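PDB 4IO4: glutamate receptor 1 from Adineta vaga, which probably acts as a glutamate-gated ion channel of the ionotropic receptor family, this piece being its ligand-binding domain, which holds a bound serine. Local coordinates for residues A[13-18]-A[65-70]; A[85-90]-A[205-210]; A[134-139]-A[157-162]; A[163-168]-A[177-182]. All coordinates share one frame; numbering follows the deposited sequence.

Interaction 1. Residues A[13-18]-A[65-70]. With SER (serine), chain C.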
loop_
_atom_site.group_PDB
_atom_site.type_symbol
_atom_site.label_atom_id
_atom_site.label_comp_id
_atom_site.label_asym_id
_atom_site.label_seq_id
_atom_site.Cartn_x
_atom_site.Cartn_y
_atom_site.Cartn_z
ATOM N N GLY A 13 21.055 -5.002 0.244
ATOM C CA GLY A 13 20.761 -6.407 0.466
ATOM C C GLY A 13 19.608 -6.884 -0.427
ATOM O O GLY A 13 18.575 -6.241 -0.521
ATOM N N VAL A 14 19.793 -8.020 -1.083
ATOM C CA VAL A 14 18.676 -8.660 -1.825
ATOM C C VAL A 14 18.589 -10.123 -1.415
ATOM O O VAL A 14 19.540 -10.685 -0.829
ATOM C CB VAL A 14 18.856 -8.521 -3.356
ATOM C CG1 VAL A 14 18.897 -7.049 -3.768
ATOM C CG2 VAL A 14 20.165 -9.217 -3.837
ATOM N N ILE A 15 17.442 -10.733 -1.695
ATOM C CA ILE A 15 17.179 -12.077 -1.244
ATOM C C ILE A 15 16.506 -12.873 -2.395
ATOM O O ILE A 15 15.610 -12.376 -3.065
ATOM C CB ILE A 15 16.370 -12.041 0.072
ATOM C CG1 ILE A 15 16.012 -13.451 0.543
ATOM C CG2 ILE A 15 15.099 -11.202 -0.055
ATOM C CD1 ILE A 15 15.550 -13.496 2.014
ATOM N N GLU A 16 17.006 -14.080 -2.654
ATOM C CA GLU A 16 16.544 -14.833 -3.811
ATOM C C GLU A 16 15.065 -15.090 -3.651
ATOM O O GLU A 16 14.587 -15.496 -2.599
ATOM C CB GLU A 16 17.291 -16.145 -4.009
ATOM C CG GLU A 16 16.974 -16.863 -5.312
ATOM C CD GLU A 16 15.818 -17.852 -5.242
ATOM O OE1 GLU A 16 15.518 -18.384 -4.148
ATOM O OE2 GLU A 16 15.222 -18.138 -6.305
ATOM N N SER A 17 14.364 -14.814 -4.729
ATOM C CA SER A 17 12.933 -15.044 -4.858
ATOM C C SER A 17 12.493 -14.767 -6.293
ATOM O O SER A 17 12.247 -13.637 -6.665
ATOM C CB SER A 17 12.172 -14.110 -3.921
ATOM O OG SER A 17 10.791 -14.395 -3.969
ATOM N N VAL A 18 12.353 -15.807 -7.096
ATOM C CA VAL A 18 11.923 -15.651 -8.485
ATOM C C VAL A 18 10.504 -15.090 -8.523
ATOM O O VAL A 18 9.625 -15.603 -7.834
ATOM C CB VAL A 18 11.928 -17.022 -9.192
ATOM C CG1 VAL A 18 11.389 -16.915 -10.601
ATOM C CG2 VAL A 18 13.343 -17.602 -9.220
ATOM N N THR A 65 18.818 -17.613 4.338
ATOM C CA THR A 65 18.491 -16.389 5.093
ATOM C C THR A 65 16.975 -16.203 5.079
ATOM O O THR A 65 16.329 -16.346 4.037
ATOM C CB THR A 65 19.148 -15.121 4.470
ATOM O OG1 THR A 65 20.558 -15.266 4.434
ATOM C CG2 THR A 65 18.793 -13.843 5.265
ATOM N N SER A 66 16.386 -15.912 6.230
ATOM C CA SER A 66 14.953 -15.650 6.277
ATOM C C SER A 66 14.683 -14.180 6.060
ATOM O O SER A 66 15.613 -13.387 6.032
ATOM C CB SER A 66 14.357 -16.068 7.624
ATOM O OG SER A 66 14.798 -15.221 8.664
ATOM N N TYR A 67 13.415 -13.811 5.894
ATOM C CA TYR A 67 13.071 -12.409 5.662
ATOM C C TYR A 67 13.318 -11.565 6.905
ATOM O O TYR A 67 13.909 -10.454 6.858
ATOM C CB TYR A 67 11.648 -12.278 5.123
ATOM C CG TYR A 67 11.627 -12.585 3.657
ATOM C CD1 TYR A 67 11.681 -13.884 3.207
ATOM C CD2 TYR A 67 11.604 -11.575 2.712
ATOM C CE1 TYR A 67 11.696 -14.159 1.830
ATOM C CE2 TYR A 67 11.635 -11.847 1.338
ATOM C CZ TYR A 67 11.699 -13.123 0.912
ATOM O OH TYR A 67 11.720 -13.398 -0.438
ATOM N N THR A 68 12.949 -12.133 8.042
ATOM C CA THR A 68 13.235 -11.492 9.313
ATOM C C THR A 68 14.745 -11.402 9.522
ATOM O O THR A 68 15.244 -10.402 10.035
ATOM C CB THR A 68 12.487 -12.245 10.433
ATOM O OG1 THR A 68 11.121 -11.848 10.343
ATOM C CG2 THR A 68 13.008 -11.878 11.785
ATOM N N GLY A 69 15.472 -12.425 9.101
ATOM C CA GLY A 69 16.915 -12.435 9.187
ATOM C C GLY A 69 17.547 -11.312 8.365
ATOM O O GLY A 69 18.521 -10.670 8.789
ATOM N N LEU A 70 17.007 -11.078 7.177
ATOM C CA LEU A 70 17.509 -9.981 6.335
ATOM C C LEU A 70 17.299 -8.625 7.012
ATOM O O LEU A 70 18.203 -7.782 7.100
ATOM C CB LEU A 70 16.826 -10.030 4.985
ATOM C CG LEU A 70 17.168 -8.971 3.940
ATOM C CD1 LEU A 70 18.593 -9.081 3.511
ATOM C CD2 LEU A 70 16.244 -9.102 2.744
HETATM N N SER C . 6.965 -11.310 2.095
HETATM C CA SER C . 7.294 -12.315 3.173
HETATM C C SER C . 8.062 -11.664 4.292
HETATM O O SER C . 8.581 -10.513 4.143
HETATM C CB SER C . 8.076 -13.517 2.627
HETATM O OG SER C . 7.234 -14.377 1.884
HETATM O OXT SER C . 8.165 -12.299 5.359
#
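Ile-15 and Tyr-67 meet in an apolar CH-pi contact at the inner wall of the ligand cleft, where the loop leaving strand 9-14 passes the first turn of helix 67-75. The terminal CD1 of Ile-15 sits over the centre of the Tyr-67 ring, 4.0 Å from the ring centroid and 12° off its normal. The opposite face carries CB of the bound serine, 3.6 Å above the plane, so the aromatic ring is a slab between protein core and ligand. A beta-branched isoleucine suits this spot: with CG1 anti to the backbone N (chi1 177°), CD1 lies over the ring, while CG2 fits between Tyr-67 CE2 and Leu-70 CD2, 3.7 Å from the latter. Beyond the ring, CB of Ser-17 lies 3.6 Å from Tyr-67 OH. That hydroxyl is hydrogen-bonded to Asp-85 and Arg-162, and Ser-17 OG also bonds to Asp-85. Ser-66 N-caps the helix, its OG accepting from Gly-69 N at 2.9 Å. With only an alanine in place of Tyr-67, Ile-15 CD1 would probably lose the face it packs on, the serine would lose cover on this side, and Asp-85 and Arg-162 their shared hydroxyl. The chemistry divides: carbon meets both faces of the ring, Ile-15 on one and the ligand's CB on the other, while its polar end joins a charged network that is likely to fix it against the ligand.

Interaction 2. Residues A[85-90]-A[205-210]. With SER (serine), chain C.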
loop_
_atom_site.group_PDB
_atom_site.type_symbol
_atom_site.label_atom_id
_atom_site.label_comp_id
_atom_site.label_asym_id
_atom_site.label_seq_id
_atom_site.Cartn_x
_atom_site.Cartn_y
_atom_site.Cartn_z
ATOM N N ASP A 85 10.842 -8.633 -1.968
ATOM C CA ASP A 85 9.453 -8.887 -1.609
ATOM C C ASP A 85 9.326 -8.986 -0.082
ATOM O O ASP A 85 9.034 -10.045 0.481
ATOM C CB ASP A 85 8.934 -10.144 -2.339
ATOM C CG ASP A 85 9.890 -11.354 -2.243
ATOM O OD1 ASP A 85 11.074 -11.188 -1.862
ATOM O OD2 ASP A 85 9.453 -12.505 -2.542
ATOM N N ILE A 86 9.574 -7.859 0.584
ATOM C CA ILE A 86 9.706 -7.800 2.026
ATOM C C ILE A 86 8.470 -7.113 2.602
ATOM O O ILE A 86 8.213 -5.929 2.361
ATOM C CB ILE A 86 10.961 -7.046 2.427
ATOM C CG1 ILE A 86 12.182 -7.623 1.745
ATOM C CG2 ILE A 86 11.134 -7.037 3.921
ATOM C CD1 ILE A 86 13.459 -6.694 1.887
ATOM N N THR A 87 7.690 -7.886 3.354
ATOM C CA THR A 87 6.465 -7.404 3.938
ATOM C C THR A 87 6.704 -6.438 5.074
ATOM O O THR A 87 7.518 -6.688 5.961
ATOM C CB THR A 87 5.616 -8.610 4.411
ATOM O OG1 THR A 87 5.396 -9.465 3.290
ATOM C CG2 THR A 87 4.314 -8.172 5.011
ATOM N N VAL A 88 6.000 -5.309 5.038
ATOM C CA VAL A 88 6.066 -4.358 6.134
ATOM C C VAL A 88 5.229 -4.893 7.301
ATOM O O VAL A 88 4.038 -5.142 7.143
ATOM C CB VAL A 88 5.549 -2.961 5.716
ATOM C CG1 VAL A 88 5.774 -1.995 6.841
ATOM C CG2 VAL A 88 6.253 -2.456 4.463
ATOM N N THR A 89 5.843 -5.105 8.460
ATOM C CA THR A 89 5.126 -5.600 9.652
ATOM C C THR A 89 5.419 -4.745 10.879
ATOM O O THR A 89 6.449 -4.077 10.950
ATOM C CB THR A 89 5.501 -7.083 10.047
ATOM O OG1 THR A 89 6.855 -7.136 10.532
ATOM C CG2 THR A 89 5.376 -8.007 8.865
ATOM N N SER A 90 4.521 -4.781 11.862
ATOM C CA SER A 90 4.690 -4.013 13.093
ATOM C C SER A 90 5.982 -4.401 13.825
ATOM O O SER A 90 6.728 -3.538 14.288
ATOM C CB SER A 90 3.489 -4.180 14.028
ATOM O OG SER A 90 3.269 -5.545 14.387
ATOM N N SER A 205 -1.355 -6.432 2.902
ATOM C CA SER A 205 -0.127 -5.824 3.386
ATOM C C SER A 205 0.569 -5.093 2.248
ATOM O O SER A 205 -0.027 -4.886 1.183
ATOM C CB SER A 205 0.769 -6.914 3.943
ATOM O OG SER A 205 0.905 -7.991 3.015
ATOM N N THR A 206 1.807 -4.666 2.474
ATOM C CA THR A 206 2.621 -4.020 1.446
ATOM C C THR A 206 4.049 -4.505 1.530
ATOM O O THR A 206 4.480 -5.037 2.561
ATOM C CB THR A 206 2.643 -2.486 1.624
ATOM O OG1 THR A 206 3.163 -2.155 2.920
ATOM C CG2 THR A 206 1.226 -1.933 1.482
ATOM N N PHE A 207 4.767 -4.342 0.436
ATOM C CA PHE A 207 6.192 -4.530 0.418
ATOM C C PHE A 207 6.832 -3.147 0.476
ATOM O O PHE A 207 6.402 -2.219 -0.206
ATOM C CB PHE A 207 6.698 -5.222 -0.860
ATOM C CG PHE A 207 6.211 -6.636 -1.063
ATOM C CD1 PHE A 207 5.894 -7.459 0.010
ATOM C CD2 PHE A 207 6.150 -7.171 -2.354
ATOM C CE1 PHE A 207 5.488 -8.766 -0.208
ATOM C CE2 PHE A 207 5.711 -8.476 -2.580
ATOM C CZ PHE A 207 5.387 -9.277 -1.521
ATOM N N GLY A 208 7.891 -3.017 1.258
ATOM C CA GLY A 208 8.653 -1.782 1.308
ATOM C C GLY A 208 10.148 -2.063 1.257
ATOM O O GLY A 208 10.587 -3.168 1.575
ATOM N N ILE A 209 10.928 -1.068 0.860
ATOM C CA ILE A 209 12.363 -1.140 0.969
ATOM C C ILE A 209 12.748 -0.889 2.412
ATOM O O ILE A 209 12.215 0.037 3.031
ATOM C CB ILE A 209 13.022 -0.088 0.064
ATOM C CG1 ILE A 209 12.742 -0.457 -1.393
ATOM C CG2 ILE A 209 14.505 -0.005 0.354
ATOM C CD1 ILE A 209 13.305 0.543 -2.417
ATOM N N VAL A 210 13.634 -1.737 2.954
ATOM C CA VAL A 210 14.062 -1.625 4.321
ATOM C C VAL A 210 15.192 -0.595 4.402
ATOM O O VAL A 210 16.145 -0.650 3.624
ATOM C CB VAL A 210 14.580 -2.981 4.854
ATOM C CG1 VAL A 210 14.997 -2.884 6.305
ATOM C CG2 VAL A 210 13.510 -4.061 4.679
HETATM N N SER C . 6.965 -11.310 2.095
HETATM C CA SER C . 7.294 -12.315 3.173
HETATM C C SER C . 8.062 -11.664 4.292
HETATM O O SER C . 8.581 -10.513 4.143
HETATM C CB SER C . 8.076 -13.517 2.627
HETATM O OG SER C . 7.234 -14.377 1.884
HETATM O OXT SER C . 8.165 -12.299 5.359
HETATM O O HOH W 1 2.144 -4.537 5.562
#
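Asp-85 lays its CB over one face of the Phe-207 ring, 4.0 Å from the centroid. Its chi1 of 48° places CG between the backbone N and the carbonyl carbon, and the carboxylate leads away from Phe-207 to a salt bridge with Arg-162. At the edge of the same ring, in its plane, stands Thr-87 OG1, 3.6 Å from Phe-207 CE1. With OG1 anti to its own carbonyl carbon (chi1 -57°), Thr-87 offers that oxygen to the serine N at 2.7 Å and rests CG2 against Ser-205 CB; a threonine can do both. The Ile-86 and Val-210 side chains cross at about a right angle, CD1 against CG2, while Val-88 CG2 packs against Thr-206 OG1 and Gly-208 N. A side chain on Gly-208 would press on that methyl, so glycine suits the place. The backbones join in a single bridge at Thr-87 and Phe-207: Val-88 N donates to Thr-206 O at 2.9 Å, and Gly-208 N to Ile-86 O at 3.1 Å. Serine N also donates to Asp-85 O, and Thr-87 N meets serine O at 2.9 Å with a nearly straight N-H, 170°. A backbone and threonine grip on the ligand's amino and carboxylate groups is typical of the amino acid site of glutamate receptor ligand-binding domains.

Interaction 3. Residues A[134-139]-A[157-162]. With SER (serine), chain C.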
loop_
_atom_site.group_PDB
_atom_site.type_symbol
_atom_site.label_atom_id
_atom_site.label_comp_id
_atom_site.label_asym_id
_atom_site.label_seq_id
_atom_site.Cartn_x
_atom_site.Cartn_y
_atom_site.Cartn_z
ATOM N N GLY A 134 2.941 -26.524 6.556
ATOM C CA GLY A 134 4.294 -26.007 6.465
ATOM C C GLY A 134 4.343 -24.489 6.546
ATOM O O GLY A 134 3.576 -23.779 5.890
ATOM N N ILE A 135 5.248 -23.972 7.363
ATOM C CA ILE A 135 5.354 -22.518 7.526
ATOM C C ILE A 135 6.798 -22.139 7.507
ATOM O O ILE A 135 7.582 -22.622 8.333
ATOM C CB ILE A 135 4.771 -22.059 8.870
ATOM C CG1 ILE A 135 3.257 -22.328 8.937
ATOM C CG2 ILE A 135 5.132 -20.586 9.120
ATOM C CD1 ILE A 135 2.405 -21.487 8.014
ATOM N N ARG A 136 7.170 -21.272 6.576
ATOM C CA ARG A 136 8.519 -20.777 6.522
ATOM C C ARG A 136 8.795 -19.869 7.727
ATOM O O ARG A 136 8.155 -18.829 7.899
ATOM C CB ARG A 136 8.737 -20.014 5.226
ATOM C CG ARG A 136 8.924 -20.880 3.991
ATOM C CD ARG A 136 8.999 -19.998 2.677
ATOM N NE ARG A 136 7.676 -19.469 2.368
ATOM C CZ ARG A 136 7.426 -18.233 1.945
ATOM N NH1 ARG A 136 8.407 -17.347 1.776
ATOM N NH2 ARG A 136 6.167 -17.885 1.705
ATOM N N ILE A 137 9.750 -20.247 8.556
ATOM C CA ILE A 137 10.057 -19.434 9.727
ATOM C C ILE A 137 10.673 -18.090 9.292
ATOM O O ILE A 137 11.356 -17.998 8.253
ATOM C CB ILE A 137 10.972 -20.177 10.714
ATOM C CG1 ILE A 137 12.314 -20.508 10.070
ATOM C CG2 ILE A 137 10.252 -21.450 11.249
ATOM C CD1 ILE A 137 13.329 -21.123 11.059
ATOM N N GLY A 138 10.415 -17.056 10.087
ATOM C CA GLY A 138 10.939 -15.727 9.834
ATOM C C GLY A 138 10.265 -15.036 8.658
ATOM O O GLY A 138 10.885 -14.243 7.960
ATOM N N THR A 139 9.006 -15.376 8.421
ATOM C CA THR A 139 8.201 -14.722 7.394
ATOM C C THR A 139 6.926 -14.206 8.000
ATOM O O THR A 139 6.524 -14.596 9.104
ATOM C CB THR A 139 7.827 -15.659 6.226
ATOM O OG1 THR A 139 6.933 -16.698 6.673
ATOM C CG2 THR A 139 9.071 -16.268 5.619
ATOM N N TYR A 157 4.932 -27.348 10.836
ATOM C CA TYR A 157 6.101 -27.968 10.222
ATOM C C TYR A 157 7.005 -26.839 9.712
ATOM O O TYR A 157 6.646 -26.104 8.785
ATOM C CB TYR A 157 5.681 -28.883 9.077
ATOM C CG TYR A 157 6.806 -29.738 8.546
ATOM C CD1 TYR A 157 7.755 -29.216 7.666
ATOM C CD2 TYR A 157 6.937 -31.058 8.936
ATOM C CE1 TYR A 157 8.797 -29.998 7.195
ATOM C CE2 TYR A 157 7.985 -31.839 8.474
ATOM C CZ TYR A 157 8.902 -31.305 7.600
ATOM O OH TYR A 157 9.937 -32.094 7.159
ATOM N N PRO A 158 8.159 -26.660 10.347
ATOM C CA PRO A 158 8.921 -25.459 10.012
ATOM C C PRO A 158 9.654 -25.634 8.688
ATOM O O PRO A 158 10.108 -26.722 8.375
ATOM C CB PRO A 158 9.905 -25.331 11.173
ATOM C CG PRO A 158 10.068 -26.710 11.674
ATOM C CD PRO A 158 8.795 -27.446 11.412
ATOM N N LEU A 159 9.748 -24.569 7.909
ATOM C CA LEU A 159 10.461 -24.604 6.630
ATOM C C LEU A 159 11.523 -23.517 6.558
ATOM O O LEU A 159 11.282 -22.356 6.943
ATOM C CB LEU A 159 9.474 -24.383 5.475
ATOM C CG LEU A 159 8.311 -25.358 5.374
ATOM C CD1 LEU A 159 7.172 -24.841 4.487
ATOM C CD2 LEU A 159 8.800 -26.712 4.851
ATOM N N LYS A 160 12.690 -23.862 6.027
ATOM C CA LYS A 160 13.814 -22.912 5.995
ATOM C C LYS A 160 13.897 -22.116 4.697
ATOM O O LYS A 160 14.708 -21.200 4.597
ATOM C CB LYS A 160 15.144 -23.634 6.219
ATOM C CG LYS A 160 15.623 -24.470 5.033
ATOM C CD LYS A 160 16.653 -25.542 5.473
ATOM C CE LYS A 160 17.174 -26.391 4.304
ATOM N NZ LYS A 160 18.243 -27.368 4.733
ATOM N N SER A 161 13.070 -22.447 3.703
ATOM C CA SER A 161 13.138 -21.744 2.436
ATOM C C SER A 161 11.964 -22.137 1.559
ATOM O O SER A 161 11.279 -23.109 1.853
ATOM C CB SER A 161 14.387 -22.173 1.718
ATOM O OG SER A 161 14.263 -23.552 1.448
ATOM N N ARG A 162 11.769 -21.419 0.458
ATOM C CA ARG A 162 10.712 -21.782 -0.502
ATOM C C ARG A 162 11.017 -23.145 -1.088
ATOM O O ARG A 162 10.123 -23.981 -1.193
ATOM C CB ARG A 162 10.515 -20.732 -1.613
ATOM C CG ARG A 162 9.967 -19.403 -1.117
ATOM C CD ARG A 162 9.594 -18.420 -2.259
ATOM N NE ARG A 162 9.080 -17.161 -1.719
ATOM C CZ ARG A 162 9.844 -16.151 -1.287
ATOM N NH1 ARG A 162 11.161 -16.235 -1.327
ATOM N NH2 ARG A 162 9.282 -15.052 -0.799
HETATM N N SER C . 6.965 -11.310 2.095
HETATM C CA SER C . 7.294 -12.315 3.173
HETATM C C SER C . 8.062 -11.664 4.292
HETATM O O SER C . 8.581 -10.513 4.143
HETATM C CB SER C . 8.076 -13.517 2.627
HETATM O OG SER C . 7.234 -14.377 1.884
HETATM O OXT SER C . 8.165 -12.299 5.359
HETATM O O HOH W 2 12.342 -19.804 6.614
#
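The two strands of a beta-alpha-beta unit, 134-136 and 157-159, pair in parallel here, helix 140-149 making the crossover between them; Arg-136 ends the first strand, and Arg-162 starts the helix that follows the second. Ile-135 N donates to Tyr-157 O at 2.9 Å, Ile-135 O accepts from Leu-159 N, and Ile-137 N reaches Leu-159 O in the carbonyl plane at 3.1 Å. Gly-134 has no side chain, which suits it to lie under Leu-159 CD1, 3.5 Å from Gly-134 C; any CB there would clash with that methyl. On the edge toward solvent, Ile-137 CG2 packs against Pro-158 CB. Arg-136 runs from the strand end with CG alongside Leu-159 CB, then bends at chi3 (-72°), which brings its guanidinium over to Arg-162. NH1 of Arg-136 sits 3.3 Å above the Arg-162 guanidinium plane, toward its rim, and the two planes lie 42° apart. Serine OG lies at the edge of the Arg-136 group and accepts from NH1 at 3.2 Å, while Arg-136 NH2 bonds to Phe-178 O. Putting a leucine in place of Arg-136 would probably leave serine OG and Phe-178 O without this donor. Arg-136, which binds L-glutamate in this protein, suits an acidic ligand; Arg-162 is paired with Asp-85. A parallel beta-alpha-beta crossover whose C-terminal strand ends and following loops face the cleft between two lobes belongs to the periplasmic-binding-protein fold.

Interaction 4. Residues A[163-168]-A[177-182]. With SER (serine), chain C.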
loop_
_atom_site.group_PDB
_atom_site.type_symbol
_atom_site.label_atom_id
_atom_site.label_comp_id
_atom_site.label_asym_id
_atom_site.label_seq_id
_atom_site.Cartn_x
_atom_site.Cartn_y
_atom_site.Cartn_z
ATOM N N GLN A 163 12.281 -23.408 -1.408
ATOM C CA GLN A 163 12.632 -24.721 -1.935
ATOM C C GLN A 163 12.141 -25.834 -1.008
ATOM O O GLN A 163 11.538 -26.795 -1.470
ATOM C CB GLN A 163 14.133 -24.879 -2.175
ATOM C CG GLN A 163 14.444 -26.003 -3.172
ATOM C CD GLN A 163 13.646 -25.851 -4.461
ATOM O OE1 GLN A 163 13.639 -24.786 -5.086
ATOM N NE2 GLN A 163 12.951 -26.904 -4.848
ATOM N N GLU A 164 12.391 -25.715 0.292
ATOM C CA GLU A 164 11.963 -26.770 1.200
ATOM C C GLU A 164 10.444 -26.869 1.203
ATOM O O GLU A 164 9.842 -27.963 1.293
ATOM C CB GLU A 164 12.529 -26.546 2.609
ATOM C CG GLU A 164 12.147 -27.652 3.557
ATOM C CD GLU A 164 12.888 -27.602 4.885
ATOM O OE1 GLU A 164 13.082 -26.494 5.419
ATOM O OE2 GLU A 164 13.261 -28.683 5.400
ATOM N N MET A 165 9.804 -25.719 1.069
ATOM C CA MET A 165 8.355 -25.687 1.005
ATOM C C MET A 165 7.846 -26.490 -0.198
ATOM O O MET A 165 6.958 -27.317 -0.066
ATOM C CB MET A 165 7.885 -24.230 0.937
ATOM C CG MET A 165 6.376 -24.046 0.943
ATOM S SD MET A 165 5.901 -22.293 0.794
ATOM C CE MET A 165 6.659 -21.844 -0.766
ATOM N N TYR A 166 8.393 -26.238 -1.377
ATOM C CA TYR A 166 7.932 -26.952 -2.569
ATOM C C TYR A 166 8.201 -28.446 -2.472
ATOM O O TYR A 166 7.332 -29.270 -2.823
ATOM C CB TYR A 166 8.646 -26.419 -3.811
ATOM C CG TYR A 166 8.478 -24.940 -4.025
ATOM C CD1 TYR A 166 7.224 -24.349 -3.921
ATOM C CD2 TYR A 166 9.572 -24.132 -4.341
ATOM C CE1 TYR A 166 7.053 -23.002 -4.104
ATOM C CE2 TYR A 166 9.414 -22.777 -4.511
ATOM C CZ TYR A 166 8.147 -22.222 -4.390
ATOM O OH TYR A 166 7.965 -20.892 -4.576
ATOM N N ASP A 167 9.430 -28.776 -2.081
ATOM C CA ASP A 167 9.861 -30.163 -1.932
ATOM C C ASP A 167 8.919 -30.890 -0.978
ATOM O O ASP A 167 8.447 -32.007 -1.265
ATOM C CB ASP A 167 11.297 -30.219 -1.389
ATOM C CG ASP A 167 12.343 -29.733 -2.398
ATOM O OD1 ASP A 167 12.013 -29.599 -3.589
ATOM O OD2 ASP A 167 13.509 -29.499 -1.983
ATOM N N SER A 168 8.630 -30.264 0.162
ATOM C CA SER A 168 7.818 -30.934 1.197
ATOM C C SER A 168 6.398 -31.222 0.710
ATOM O O SER A 168 5.877 -32.321 0.904
ATOM C CB SER A 168 7.770 -30.101 2.483
ATOM O OG SER A 168 9.066 -29.902 3.002
ATOM N N SER A 177 0.866 -24.719 2.531
ATOM C CA SER A 177 1.686 -23.663 3.075
ATOM C C SER A 177 1.078 -22.314 2.669
ATOM O O SER A 177 0.034 -22.277 2.035
ATOM C CB SER A 177 3.122 -23.734 2.573
ATOM O OG SER A 177 3.918 -22.857 3.368
ATOM N N PHE A 178 1.738 -21.231 3.058
ATOM C CA PHE A 178 1.348 -19.865 2.670
ATOM C C PHE A 178 2.380 -19.209 1.767
ATOM O O PHE A 178 3.585 -19.362 1.988
ATOM C CB PHE A 178 1.197 -18.975 3.886
ATOM C CG PHE A 178 0.158 -19.436 4.869
ATOM C CD1 PHE A 178 -0.927 -20.206 4.470
ATOM C CD2 PHE A 178 0.250 -19.058 6.205
ATOM C CE1 PHE A 178 -1.889 -20.627 5.394
ATOM C CE2 PHE A 178 -0.724 -19.491 7.132
ATOM C CZ PHE A 178 -1.796 -20.257 6.707
ATOM N N MET A 179 1.908 -18.440 0.773
ATOM C CA MET A 179 2.797 -17.673 -0.110
ATOM C C MET A 179 2.180 -16.321 -0.420
ATOM O O MET A 179 0.962 -16.200 -0.522
ATOM C CB MET A 179 3.027 -18.354 -1.463
ATOM C CG MET A 179 4.076 -19.425 -1.496
ATOM S SD MET A 179 4.438 -19.927 -3.205
ATOM C CE MET A 179 5.620 -18.687 -3.684
ATOM N N ASP A 180 3.039 -15.330 -0.649
ATOM C CA ASP A 180 2.595 -14.047 -1.141
ATOM C C ASP A 180 1.983 -14.275 -2.490
ATOM O O ASP A 180 2.405 -15.144 -3.237
ATOM C CB ASP A 180 3.754 -13.070 -1.301
ATOM C CG ASP A 180 4.463 -12.768 0.005
ATOM O OD1 ASP A 180 3.784 -12.660 1.054
ATOM O OD2 ASP A 180 5.711 -12.634 -0.024
ATOM N N ILE A 181 0.984 -13.470 -2.802
ATOM C CA ILE A 181 0.208 -13.664 -3.994
ATOM C C ILE A 181 0.978 -13.526 -5.299
ATOM O O ILE A 181 0.778 -14.325 -6.219
ATOM C CB ILE A 181 -1.004 -12.719 -3.988
ATOM C CG1 ILE A 181 -2.025 -13.179 -5.036
ATOM C CG2 ILE A 181 -0.595 -11.273 -4.167
ATOM C CD1 ILE A 181 -3.383 -12.518 -4.848
ATOM N N GLY A 182 1.867 -12.540 -5.390
ATOM C CA GLY A 182 2.570 -12.303 -6.642
ATOM C C GLY A 182 3.421 -13.496 -7.006
ATOM O O GLY A 182 3.339 -14.009 -8.113
HETATM N N SER C . 6.965 -11.310 2.095
HETATM C CA SER C . 7.294 -12.315 3.173
HETATM C C SER C . 8.062 -11.664 4.292
HETATM O O SER C . 8.581 -10.513 4.143
HETATM C CB SER C . 8.076 -13.517 2.627
HETATM O OG SER C . 7.234 -14.377 1.884
HETATM O OXT SER C . 8.165 -12.299 5.359
#
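Met-165 and Met-179 cross obliquely, methyl to chain: CE of Met-165 lies 3.6 Å from Met-179 CG. Helix 162-171 sends Met-165 straight out toward strand 176-180, CG anti to the backbone N (chi1 -177°), and only the last torsion bends, at 59°, tipping CE onto Met-179. Its sulfur meanwhile settles against Ser-177, 3.3 Å from OG, an oxygen that is hydrogen-bonded to Gly-134 O. An unbranched, pliable methionine fits such a spot, where one chain must lie along a serine and then turn to meet a second residue. Tyr-166 comes in at about a right angle to Met-179, whose SD stands at the edge of the ring, 5.4 Å from its centroid, a Met-aromatic contact; CE of Met-179 reaches on to Tyr-166 OH at 3.3 Å. In this way a helix is laid against a strand in the second alpha/beta lobe of the periplasmic-binding-protein-like clamshell, with short-segment axes 10.1 Å apart at 134°, and side chains of Leu-110 and Leu-159 help close the buried interface. One residue beyond Met-179, the strand ends at Asp-180, whose OD2 accepts from serine N at 2.8 Å and from serine OG at 3.0 Å. Its carboxylate suits the ligand's ammonium, and OD1 is bonded to Asn-105 ND2, which probably steadies the acid.

From the N terminus, interaction 1 closes first, folding helix 67-75 back onto the end of strand 9-14. Soon after, interaction 2 opens at 85-90 and closes only at 205-210, a loop that returns the chain to the first lobe by way of the second. Interactions 3 and 4 are nested within that loop and follow one another, since strand 157-159 leads directly into helix 162-171; none of the four crosses another. Interactions 3 and 4 lie in the second lobe, whereas 1 and 2 belong to the first, and the two lobes touch across the cleft between interactions 1 and 2 on one side and interaction 3 on the other. All four reach the same bound serine.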